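Local coordinates for protein immunoreactive 84kD antigen PG93 (PDB 5M11) that serves as an essential surface component of the type-IX secretion system of Porphyromonas gingivalis and binds zinc and calcium ions, at residues Y317-S322 with I636-L641; S734-V739 with R753-R758. All blocks are in the same frame, centred on the assembly; numbering follows the deposited sequence.

Interaction 1: Y317-S322 with I636-L641; sequences YEMRFS and ILSLAL. With ZN (zinc ion), chain F; GOL (glycerol), chain R.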
ATOM      1  N   TYR A 317      -6.681  -1.811   6.085  1.00 57.81           N
ATOM      2  CA  TYR A 317      -8.132  -1.781   5.993  1.00 58.05           C
ATOM      3  C   TYR A 317      -8.639  -0.780   7.025  1.00 59.92           C
ATOM      4  O   TYR A 317      -9.459   0.086   6.710  1.00 59.62           O
ATOM      5  CB  TYR A 317      -8.717  -3.197   6.227  1.00 61.49           C
ATOM      6  CG  TYR A 317     -10.228  -3.214   6.204  1.00 66.20           C
ATOM      7  CD1 TYR A 317     -10.926  -3.334   5.005  1.00 70.92           C
ATOM      8  CD2 TYR A 317     -10.966  -3.024   7.373  1.00 66.33           C
ATOM      9  CE1 TYR A 317     -12.317  -3.276   4.968  1.00 74.02           C
ATOM     10  CE2 TYR A 317     -12.356  -2.935   7.345  1.00 68.41           C
ATOM     11  CZ  TYR A 317     -13.030  -3.077   6.140  1.00 79.86           C
ATOM     12  OH  TYR A 317     -14.407  -3.025   6.101  1.00 80.25           O
ATOM     13  N   GLU A 318      -8.150  -0.917   8.262  1.00 54.99           N
ATOM     14  CA  GLU A 318      -8.502  -0.034   9.358  1.00 53.43           C
ATOM     15  C   GLU A 318      -7.226   0.274  10.141  1.00 55.95           C
ATOM     16  O   GLU A 318      -6.364  -0.591  10.277  1.00 55.97           O
ATOM     17  CB  GLU A 318      -9.634  -0.626  10.239  1.00 54.83           C
ATOM     18  CG  GLU A 318     -10.055   0.210  11.459  1.00 66.31           C
ATOM     19  CD  GLU A 318     -11.020   1.392  11.366  1.00 95.82           C
ATOM     20  OE1 GLU A 318     -11.428   1.777  10.246  1.00 86.99           O
ATOM     21  OE2 GLU A 318     -11.345   1.954  12.440  1.00 98.43           O
ATOM     22  N   MET A 319      -7.082   1.544  10.556  1.00 50.86           N
ATOM     23  CA  MET A 319      -5.978   2.084  11.338  1.00 50.45           C
ATOM     24  C   MET A 319      -6.489   3.014  12.420  1.00 55.65           C
ATOM     25  O   MET A 319      -7.467   3.722  12.200  1.00 56.60           O
ATOM     26  CB  MET A 319      -5.001   2.895  10.477  1.00 52.92           C
ATOM     27  CG  MET A 319      -4.280   2.173   9.393  1.00 56.83           C
ATOM     28  SD  MET A 319      -2.926   3.283   8.916  1.00 60.31           S
ATOM     29  CE  MET A 319      -3.780   4.583   8.086  1.00 57.01           C
ATOM     30  N   ARG A 320      -5.771   3.096  13.541  1.00 51.75           N
ATOM     31  CA  ARG A 320      -6.064   3.989  14.664  1.00 50.75           C
ATOM     32  C   ARG A 320      -4.730   4.517  15.191  1.00 53.90           C
ATOM     33  O   ARG A 320      -3.742   3.793  15.123  1.00 53.66           O
ATOM     34  CB  ARG A 320      -6.840   3.237  15.795  1.00 50.98           C
ATOM     35  CG  ARG A 320      -8.290   2.776  15.500  1.00 59.60           C
ATOM     36  CD  ARG A 320      -9.330   3.901  15.422  1.00 77.14           C
ATOM     37  NE  ARG A 320      -9.274   4.803  16.583  1.00 93.09           N
ATOM     38  CZ  ARG A 320      -9.868   5.995  16.672  1.00107.95           C
ATOM     39  NH1 ARG A 320     -10.595   6.466  15.660  1.00 81.53           N
ATOM     40  NH2 ARG A 320      -9.746   6.723  17.775  1.00103.40           N
ATOM     41  N   PHE A 321      -4.679   5.750  15.720  1.00 50.21           N
ATOM     42  CA  PHE A 321      -3.437   6.243  16.329  1.00 49.62           C
ATOM     43  C   PHE A 321      -3.688   6.584  17.793  1.00 55.36           C
ATOM     44  O   PHE A 321      -4.453   7.501  18.078  1.00 54.94           O
ATOM     45  CB  PHE A 321      -2.831   7.436  15.589  1.00 50.79           C
ATOM     46  CG  PHE A 321      -1.357   7.574  15.880  1.00 51.86           C
ATOM     47  CD1 PHE A 321      -0.415   6.896  15.118  1.00 54.71           C
ATOM     48  CD2 PHE A 321      -0.910   8.341  16.948  1.00 53.13           C
ATOM     49  CE1 PHE A 321       0.946   6.998  15.409  1.00 56.00           C
ATOM     50  CE2 PHE A 321       0.450   8.418  17.254  1.00 56.27           C
ATOM     51  CZ  PHE A 321       1.368   7.752  16.479  1.00 54.76           C
ATOM     52  N   SER A 322      -3.087   5.814  18.718  1.00 53.82           N
ATOM     53  CA  SER A 322      -3.243   6.021  20.165  1.00 54.80           C
ATOM     54  C   SER A 322      -1.926   5.788  20.911  1.00 60.33           C
ATOM     55  O   SER A 322      -1.116   4.990  20.466  1.00 60.42           O
ATOM     56  CB  SER A 322      -4.317   5.096  20.749  1.00 57.70           C
ATOM     57  OG  SER A 322      -5.347   4.738  19.843  1.00 65.30           O
ATOM     58  N   ILE A 636      -7.298   5.335  -1.275  1.00 67.29           N
ATOM     59  CA  ILE A 636      -6.904   5.363   0.134  1.00 64.81           C
ATOM     60  C   ILE A 636      -7.997   4.685   0.945  1.00 67.95           C
ATOM     61  O   ILE A 636      -9.158   5.062   0.844  1.00 68.80           O
ATOM     62  CB  ILE A 636      -6.621   6.813   0.637  1.00 66.79           C
ATOM     63  CG1 ILE A 636      -5.711   7.590  -0.345  1.00 67.88           C
ATOM     64  CG2 ILE A 636      -6.040   6.807   2.086  1.00 65.45           C
ATOM     65  CD1 ILE A 636      -5.723   9.074  -0.162  1.00 68.89           C
ATOM     66  N   LEU A 637      -7.613   3.700   1.756  1.00 62.65           N
ATOM     67  CA  LEU A 637      -8.515   2.876   2.559  1.00 61.42           C
ATOM     68  C   LEU A 637      -8.695   3.394   3.982  1.00 62.66           C
ATOM     69  O   LEU A 637      -9.780   3.224   4.555  1.00 60.61           O
ATOM     70  CB  LEU A 637      -7.970   1.431   2.597  1.00 61.84           C
ATOM     71  CG  LEU A 637      -8.473   0.498   1.488  1.00 68.95           C
ATOM     72  CD1 LEU A 637      -7.855   0.827   0.136  1.00 70.68           C
ATOM     73  CD2 LEU A 637      -8.212  -0.943   1.842  1.00 73.05           C
ATOM     74  N   SER A 638      -7.617   3.994   4.557  1.00 57.94           N
ATOM     75  CA  SER A 638      -7.588   4.513   5.922  1.00 55.05           C
ATOM     76  C   SER A 638      -6.625   5.707   6.111  1.00 57.75           C
ATOM     77  O   SER A 638      -5.750   5.961   5.282  1.00 59.32           O
ATOM     78  CB  SER A 638      -7.204   3.399   6.889  1.00 57.40           C
ATOM     79  OG  SER A 638      -5.988   2.774   6.515  1.00 67.05           O
ATOM     80  N   LEU A 639      -6.819   6.425   7.232  1.00 51.82           N
ATOM     81  CA  LEU A 639      -6.047   7.559   7.747  1.00 50.24           C
ATOM     82  C   LEU A 639      -5.837   7.420   9.296  1.00 56.30           C
ATOM     83  O   LEU A 639      -6.597   6.705   9.975  1.00 56.98           O
ATOM     84  CB  LEU A 639      -6.748   8.903   7.427  1.00 49.50           C
ATOM     85  CG  LEU A 639      -6.796   9.402   5.975  1.00 52.89           C
ATOM     86  CD1 LEU A 639      -7.509  10.725   5.890  1.00 51.78           C
ATOM     87  CD2 LEU A 639      -5.399   9.507   5.336  1.00 53.32           C
ATOM     88  N   ALA A 640      -4.789   8.083   9.836  1.00 51.26           N
ATOM     89  CA  ALA A 640      -4.419   8.146  11.263  1.00 49.47           C
ATOM     90  C   ALA A 640      -3.429   9.239  11.400  1.00 53.83           C
ATOM     91  O   ALA A 640      -2.575   9.382  10.533  1.00 56.00           O
ATOM     92  CB  ALA A 640      -3.835   6.829  11.755  1.00 49.84           C
ATOM     93  N   LEU A 641      -3.533  10.039  12.445  1.00 48.73           N
ATOM     94  CA  LEU A 641      -2.662  11.189  12.607  1.00 48.03           C
ATOM     95  C   LEU A 641      -1.971  11.205  13.968  1.00 49.74           C
ATOM     96  O   LEU A 641      -2.625  11.069  15.008  1.00 48.30           O
ATOM     97  CB  LEU A 641      -3.532  12.445  12.418  1.00 48.46           C
ATOM     98  CG  LEU A 641      -2.923  13.819  12.613  1.00 53.20           C
ATOM     99  CD1 LEU A 641      -2.037  14.181  11.454  1.00 54.34           C
ATOM    100  CD2 LEU A 641      -4.002  14.833  12.756  1.00 53.91           C
TER
HETATM  101 ZN    ZN F 805     -10.924   4.008  10.757  1.00 88.90          ZN
HETATM  102  C1  GOL R 817     -10.917   6.909  11.767  1.00 88.62           C
HETATM  103  O1  GOL R 817     -11.728   5.792  11.444  1.00 88.11           O
HETATM  104  C2  GOL R 817      -9.514   6.452  12.081  1.00 91.10           C
HETATM  105  O2  GOL R 817      -8.962   5.827  10.922  1.00 94.31           O
HETATM  106  C3  GOL R 817      -8.630   7.594  12.530  1.00 90.47           C
HETATM  107  O3  GOL R 817      -7.759   7.198  13.588  1.00 89.80           O
HETATM  108  O   HOH W   1     -12.509   4.015   9.040  1.00 96.88           O
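Closure of a seven-bladed beta-propeller brings Met-319, on the innermost strand of one blade, against Ser-638 and Ala-640, on the innermost strand of the blade beside it. The strands run parallel, 5° apart, with axes 5.9 Å from each other, and no hydrogen bond crosses between them; the backbone bonds of Glu-318 and Arg-320 go to strand 325-329, those of Leu-637 and Ser-638 to Gly-651. Side chains fill the seam instead. Met-319 sends its thioether toward the other strand, and a bend at its last torsion (chi3 -71°) lays CE beside Ser-638 OG at 3.3 Å. That hydroxyl already donates to the carbonyl of Phe-316. Further along, Phe-321 CB meets the methyl CB of Ala-640 at 4.0 Å, while the ring swings away to meet that of Tyr-649.

Glu-318, whose CB points away from strand 636-641, carries its carboxylate to a zinc ion, probably near the central channel. Its OE1 binds zinc at 2.3 Å, and the metal also takes up a water and O1 of a glycerol, probably from the crystallisation liquor, at 2.1 Å. The glycerol's O2 sits between the two strands, 2.9 Å from Met-319 O and 2.7 Å from Leu-639 O, and its O3 lies over one face of the Arg-320 guanidinium. Asp-592, of the same zinc site, is hydrogen-bonded to the glycerol, and Asp-375 sets a further carboxylate close to Glu-318 OE2. The zinc would offset this negative charge, while glycerol O2 can give its one proton to only one carbonyl at a time.

Interaction 2: S734-V739 with R753-R758; sequences SGVYAV and RFAVIR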
ATOM      1  N   SER A 734      15.313  44.210  -7.310  1.00 82.11           N
ATOM      2  CA  SER A 734      16.436  43.574  -6.617  1.00 79.33           C
ATOM      3  C   SER A 734      16.477  44.068  -5.168  1.00 82.41           C
ATOM      4  O   SER A 734      15.875  45.100  -4.853  1.00 83.54           O
ATOM      5  CB  SER A 734      17.752  43.874  -7.328  1.00 83.92           C
ATOM      6  OG  SER A 734      17.711  43.424  -8.670  1.00 90.47           O
ATOM      7  N   GLY A 735      17.152  43.325  -4.302  1.00 76.75           N
ATOM      8  CA  GLY A 735      17.271  43.689  -2.899  1.00 75.41           C
ATOM      9  C   GLY A 735      17.175  42.515  -1.961  1.00 77.78           C
ATOM     10  O   GLY A 735      17.117  41.358  -2.396  1.00 76.70           O
ATOM     11  N   VAL A 736      17.185  42.823  -0.656  1.00 74.30           N
ATOM     12  CA  VAL A 736      17.106  41.843   0.419  1.00 71.92           C
ATOM     13  C   VAL A 736      15.710  41.922   0.989  1.00 76.99           C
ATOM     14  O   VAL A 736      15.276  42.983   1.441  1.00 78.74           O
ATOM     15  CB  VAL A 736      18.220  42.045   1.476  1.00 76.78           C
ATOM     16  CG1 VAL A 736      17.878  41.366   2.794  1.00 75.41           C
ATOM     17  CG2 VAL A 736      19.553  41.530   0.949  1.00 78.29           C
ATOM     18  N   TYR A 737      14.994  40.807   0.909  1.00 72.73           N
ATOM     19  CA  TYR A 737      13.619  40.703   1.383  1.00 72.09           C
ATOM     20  C   TYR A 737      13.610  39.856   2.645  1.00 74.99           C
ATOM     21  O   TYR A 737      14.603  39.173   2.931  1.00 74.14           O
ATOM     22  CB  TYR A 737      12.703  40.149   0.262  1.00 73.00           C
ATOM     23  CG  TYR A 737      12.615  41.109  -0.911  1.00 77.03           C
ATOM     24  CD1 TYR A 737      11.644  42.103  -0.951  1.00 80.07           C
ATOM     25  CD2 TYR A 737      13.572  41.092  -1.929  1.00 78.74           C
ATOM     26  CE1 TYR A 737      11.600  43.031  -1.987  1.00 82.61           C
ATOM     27  CE2 TYR A 737      13.546  42.026  -2.962  1.00 81.81           C
ATOM     28  CZ  TYR A 737      12.558  42.994  -2.983  1.00 90.09           C
ATOM     29  OH  TYR A 737      12.501  43.920  -3.993  1.00 95.22           O
ATOM     30  N   ALA A 738      12.546  39.973   3.446  1.00 71.45           N
ATOM     31  CA  ALA A 738      12.482  39.271   4.717  1.00 71.34           C
ATOM     32  C   ALA A 738      11.175  38.557   4.896  1.00 77.93           C
ATOM     33  O   ALA A 738      10.116  39.050   4.510  1.00 78.13           O
ATOM     34  CB  ALA A 738      12.695  40.237   5.862  1.00 73.97           C
ATOM     35  N   VAL A 739      11.270  37.386   5.523  1.00 75.45           N
ATOM     36  CA  VAL A 739      10.173  36.487   5.841  1.00 74.19           C
ATOM     37  C   VAL A 739      10.050  36.442   7.368  1.00 77.98           C
ATOM     38  O   VAL A 739      10.964  35.969   8.068  1.00 78.07           O
ATOM     39  CB  VAL A 739      10.439  35.092   5.213  1.00 77.11           C
ATOM     40  CG1 VAL A 739       9.279  34.138   5.458  1.00 76.78           C
ATOM     41  CG2 VAL A 739      10.726  35.217   3.721  1.00 76.15           C
ATOM     42  N   ARG A 753      15.979  36.067   6.081  1.00 70.72           N
ATOM     43  CA  ARG A 753      16.121  36.933   4.916  1.00 68.82           C
ATOM     44  C   ARG A 753      16.623  36.166   3.692  1.00 71.67           C
ATOM     45  O   ARG A 753      17.354  35.182   3.839  1.00 72.90           O
ATOM     46  CB  ARG A 753      17.079  38.092   5.239  1.00 69.22           C
ATOM     47  CG  ARG A 753      16.534  39.102   6.226  1.00 77.22           C
ATOM     48  CD  ARG A 753      17.667  39.834   6.918  1.00 94.75           C
ATOM     49  NE  ARG A 753      17.221  41.066   7.575  1.00108.24           N
ATOM     50  CZ  ARG A 753      17.457  42.297   7.119  1.00126.49           C
ATOM     51  NH1 ARG A 753      18.144  42.479   5.995  1.00108.02           N
ATOM     52  NH2 ARG A 753      17.016  43.354   7.790  1.00118.42           N
ATOM     53  N   PHE A 754      16.234  36.629   2.484  1.00 66.42           N
ATOM     54  CA  PHE A 754      16.649  36.079   1.184  1.00 65.73           C
ATOM     55  C   PHE A 754      16.872  37.227   0.185  1.00 70.51           C
ATOM     56  O   PHE A 754      16.237  38.284   0.295  1.00 70.75           O
ATOM     57  CB  PHE A 754      15.648  35.045   0.636  1.00 65.32           C
ATOM     58  CG  PHE A 754      14.366  35.628   0.100  1.00 65.91           C
ATOM     59  CD1 PHE A 754      14.248  35.976  -1.243  1.00 70.27           C
ATOM     60  CD2 PHE A 754      13.277  35.839   0.937  1.00 66.63           C
ATOM     61  CE1 PHE A 754      13.067  36.537  -1.733  1.00 71.17           C
ATOM     62  CE2 PHE A 754      12.086  36.369   0.440  1.00 69.47           C
ATOM     63  CZ  PHE A 754      11.990  36.716  -0.890  1.00 69.06           C
ATOM     64  N   ALA A 755      17.753  37.008  -0.797  1.00 67.22           N
ATOM     65  CA  ALA A 755      18.091  38.035  -1.766  1.00 68.00           C
ATOM     66  C   ALA A 755      17.487  37.801  -3.156  1.00 70.17           C
ATOM     67  O   ALA A 755      17.405  36.661  -3.622  1.00 67.79           O
ATOM     68  CB  ALA A 755      19.599  38.130  -1.880  1.00 71.52           C
ATOM     69  N   VAL A 756      17.064  38.919  -3.803  1.00 67.76           N
ATOM     70  CA  VAL A 756      16.604  39.011  -5.195  1.00 69.14           C
ATOM     71  C   VAL A 756      17.735  39.738  -5.926  1.00 76.13           C
ATOM     72  O   VAL A 756      18.098  40.844  -5.523  1.00 77.30           O
ATOM     73  CB  VAL A 756      15.221  39.688  -5.385  1.00 73.24           C
ATOM     74  CG1 VAL A 756      14.965  39.999  -6.857  1.00 76.15           C
ATOM     75  CG2 VAL A 756      14.095  38.820  -4.822  1.00 70.56           C
ATOM     76  N   ILE A 757      18.358  39.084  -6.925  1.00 74.11           N
ATOM     77  CA  ILE A 757      19.513  39.647  -7.636  1.00 77.40           C
ATOM     78  C   ILE A 757      19.260  39.762  -9.141  1.00 83.96           C
ATOM     79  O   ILE A 757      18.596  38.895  -9.727  1.00 83.07           O
ATOM     80  CB  ILE A 757      20.825  38.858  -7.344  1.00 81.52           C
ATOM     81  CG1 ILE A 757      20.734  37.361  -7.735  1.00 81.89           C
ATOM     82  CG2 ILE A 757      21.239  39.016  -5.885  1.00 81.03           C
ATOM     83  CD1 ILE A 757      22.091  36.719  -8.085  1.00 95.96           C
ATOM     84  N   ARG A 758      19.827  40.831  -9.759  1.00 84.22           N
ATOM     85  CA  ARG A 758      19.749  41.161 -11.195  1.00 90.56           C
ATOM     86  C   ARG A 758      20.384  40.094 -12.128  1.00111.32           C
ATOM     87  O   ARG A 758      20.250  40.247 -13.365  1.00118.23           O
ATOM     88  CB  ARG A 758      20.431  42.502 -11.460  1.00 92.83           C
ATOM     89  CG  ARG A 758      19.505  43.699 -11.351  1.00103.46           C
ATOM     90  CD  ARG A 758      20.242  44.992 -11.627  1.00116.89           C
ATOM     91  NE  ARG A 758      21.543  45.016 -10.957  1.00125.60           N
ATOM     92  CZ  ARG A 758      22.524  45.866 -11.234  1.00144.06           C
ATOM     93  NH1 ARG A 758      22.360  46.803 -12.165  1.00133.38           N
ATOM     94  NH2 ARG A 758      23.676  45.794 -10.581  1.00132.37           N
ATOM     95  OXT ARG A 758      21.035  39.137 -11.640  1.00125.67           O
TER
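Gly-735 with Val-756 and Tyr-737 with Phe-754 form the hydrogen-bonded pairs of two antiparallel strands, whose axes make an angle of 146° and so reveal a marked twist. Each pair exchanges two bonds. The bond from Val-756 N to Gly-735 O is 2.8 Å long and almost straight, at 177°, and Tyr-737 N reaches Phe-754 O at 2.9 Å. The return bond, Phe-754 N to Tyr-737 O, is 3.1 Å long.

Tyr-737, Phe-754 and Val-756 share one face of the hairpin. CB of Tyr-737 sits over one face of the Phe-754 ring, 4.0 Å from the ring centroid and offset toward its rim, a CH-pi contact. The phenylalanine turns its ring under this carbon with CG placed between its backbone N and carbonyl carbon (chi1 74°). Val-739 CG2 comes up to the edge of the same ring, 3.7 Å from CE2, and the Tyr-737 ring leans obliquely against Val-756, with CD2 3.7 Å from CG2. The tyrosine hydroxyl bonds to Ala-733 O.

This hairpin ends the chain and supplies two neighbouring strands of the C-terminal beta domain, which is consistent with the immunoglobulin-like C-terminal domains of type-IX secretion cargo. Strand 699-703 follows on one side, while Leu-681 bonds the backbone of Ala-755 and Ile-757 on the other.

Across the sheet lies the face carrying Val-736, Ala-738, Arg-753 and Ala-755, where Val-736 and Arg-753 are exposed while Ala-738 is buried. The extended Arg-753 chain passes Ala-738, CG lying 4.0 Å from its CB, and crosses Val-736 at about a right angle, bringing NH1 within 3.4 Å of CG1.

In the fold
Interaction 1 and interaction 2 illustrate two ways of joining strands in one chain. In interaction 1, segments more than 300 residues apart bring neighbouring propeller blades together near the middle of the molecule; in interaction 2, segments 14 residues apart belong to one hairpin and one sheet. They follow each other in series, the propeller ring closing before the C-terminal domain begins. No strand or sheet is shared. The centres of interactions 1 and 2 are 43 Å apart, and the nearest atoms of interactions 1 and 2 are about 24 Å apart. The separate sheet of interaction 2, its centre about 43 Å from the centre of the chain, is consistent with a C-terminal domain set apart from the propeller.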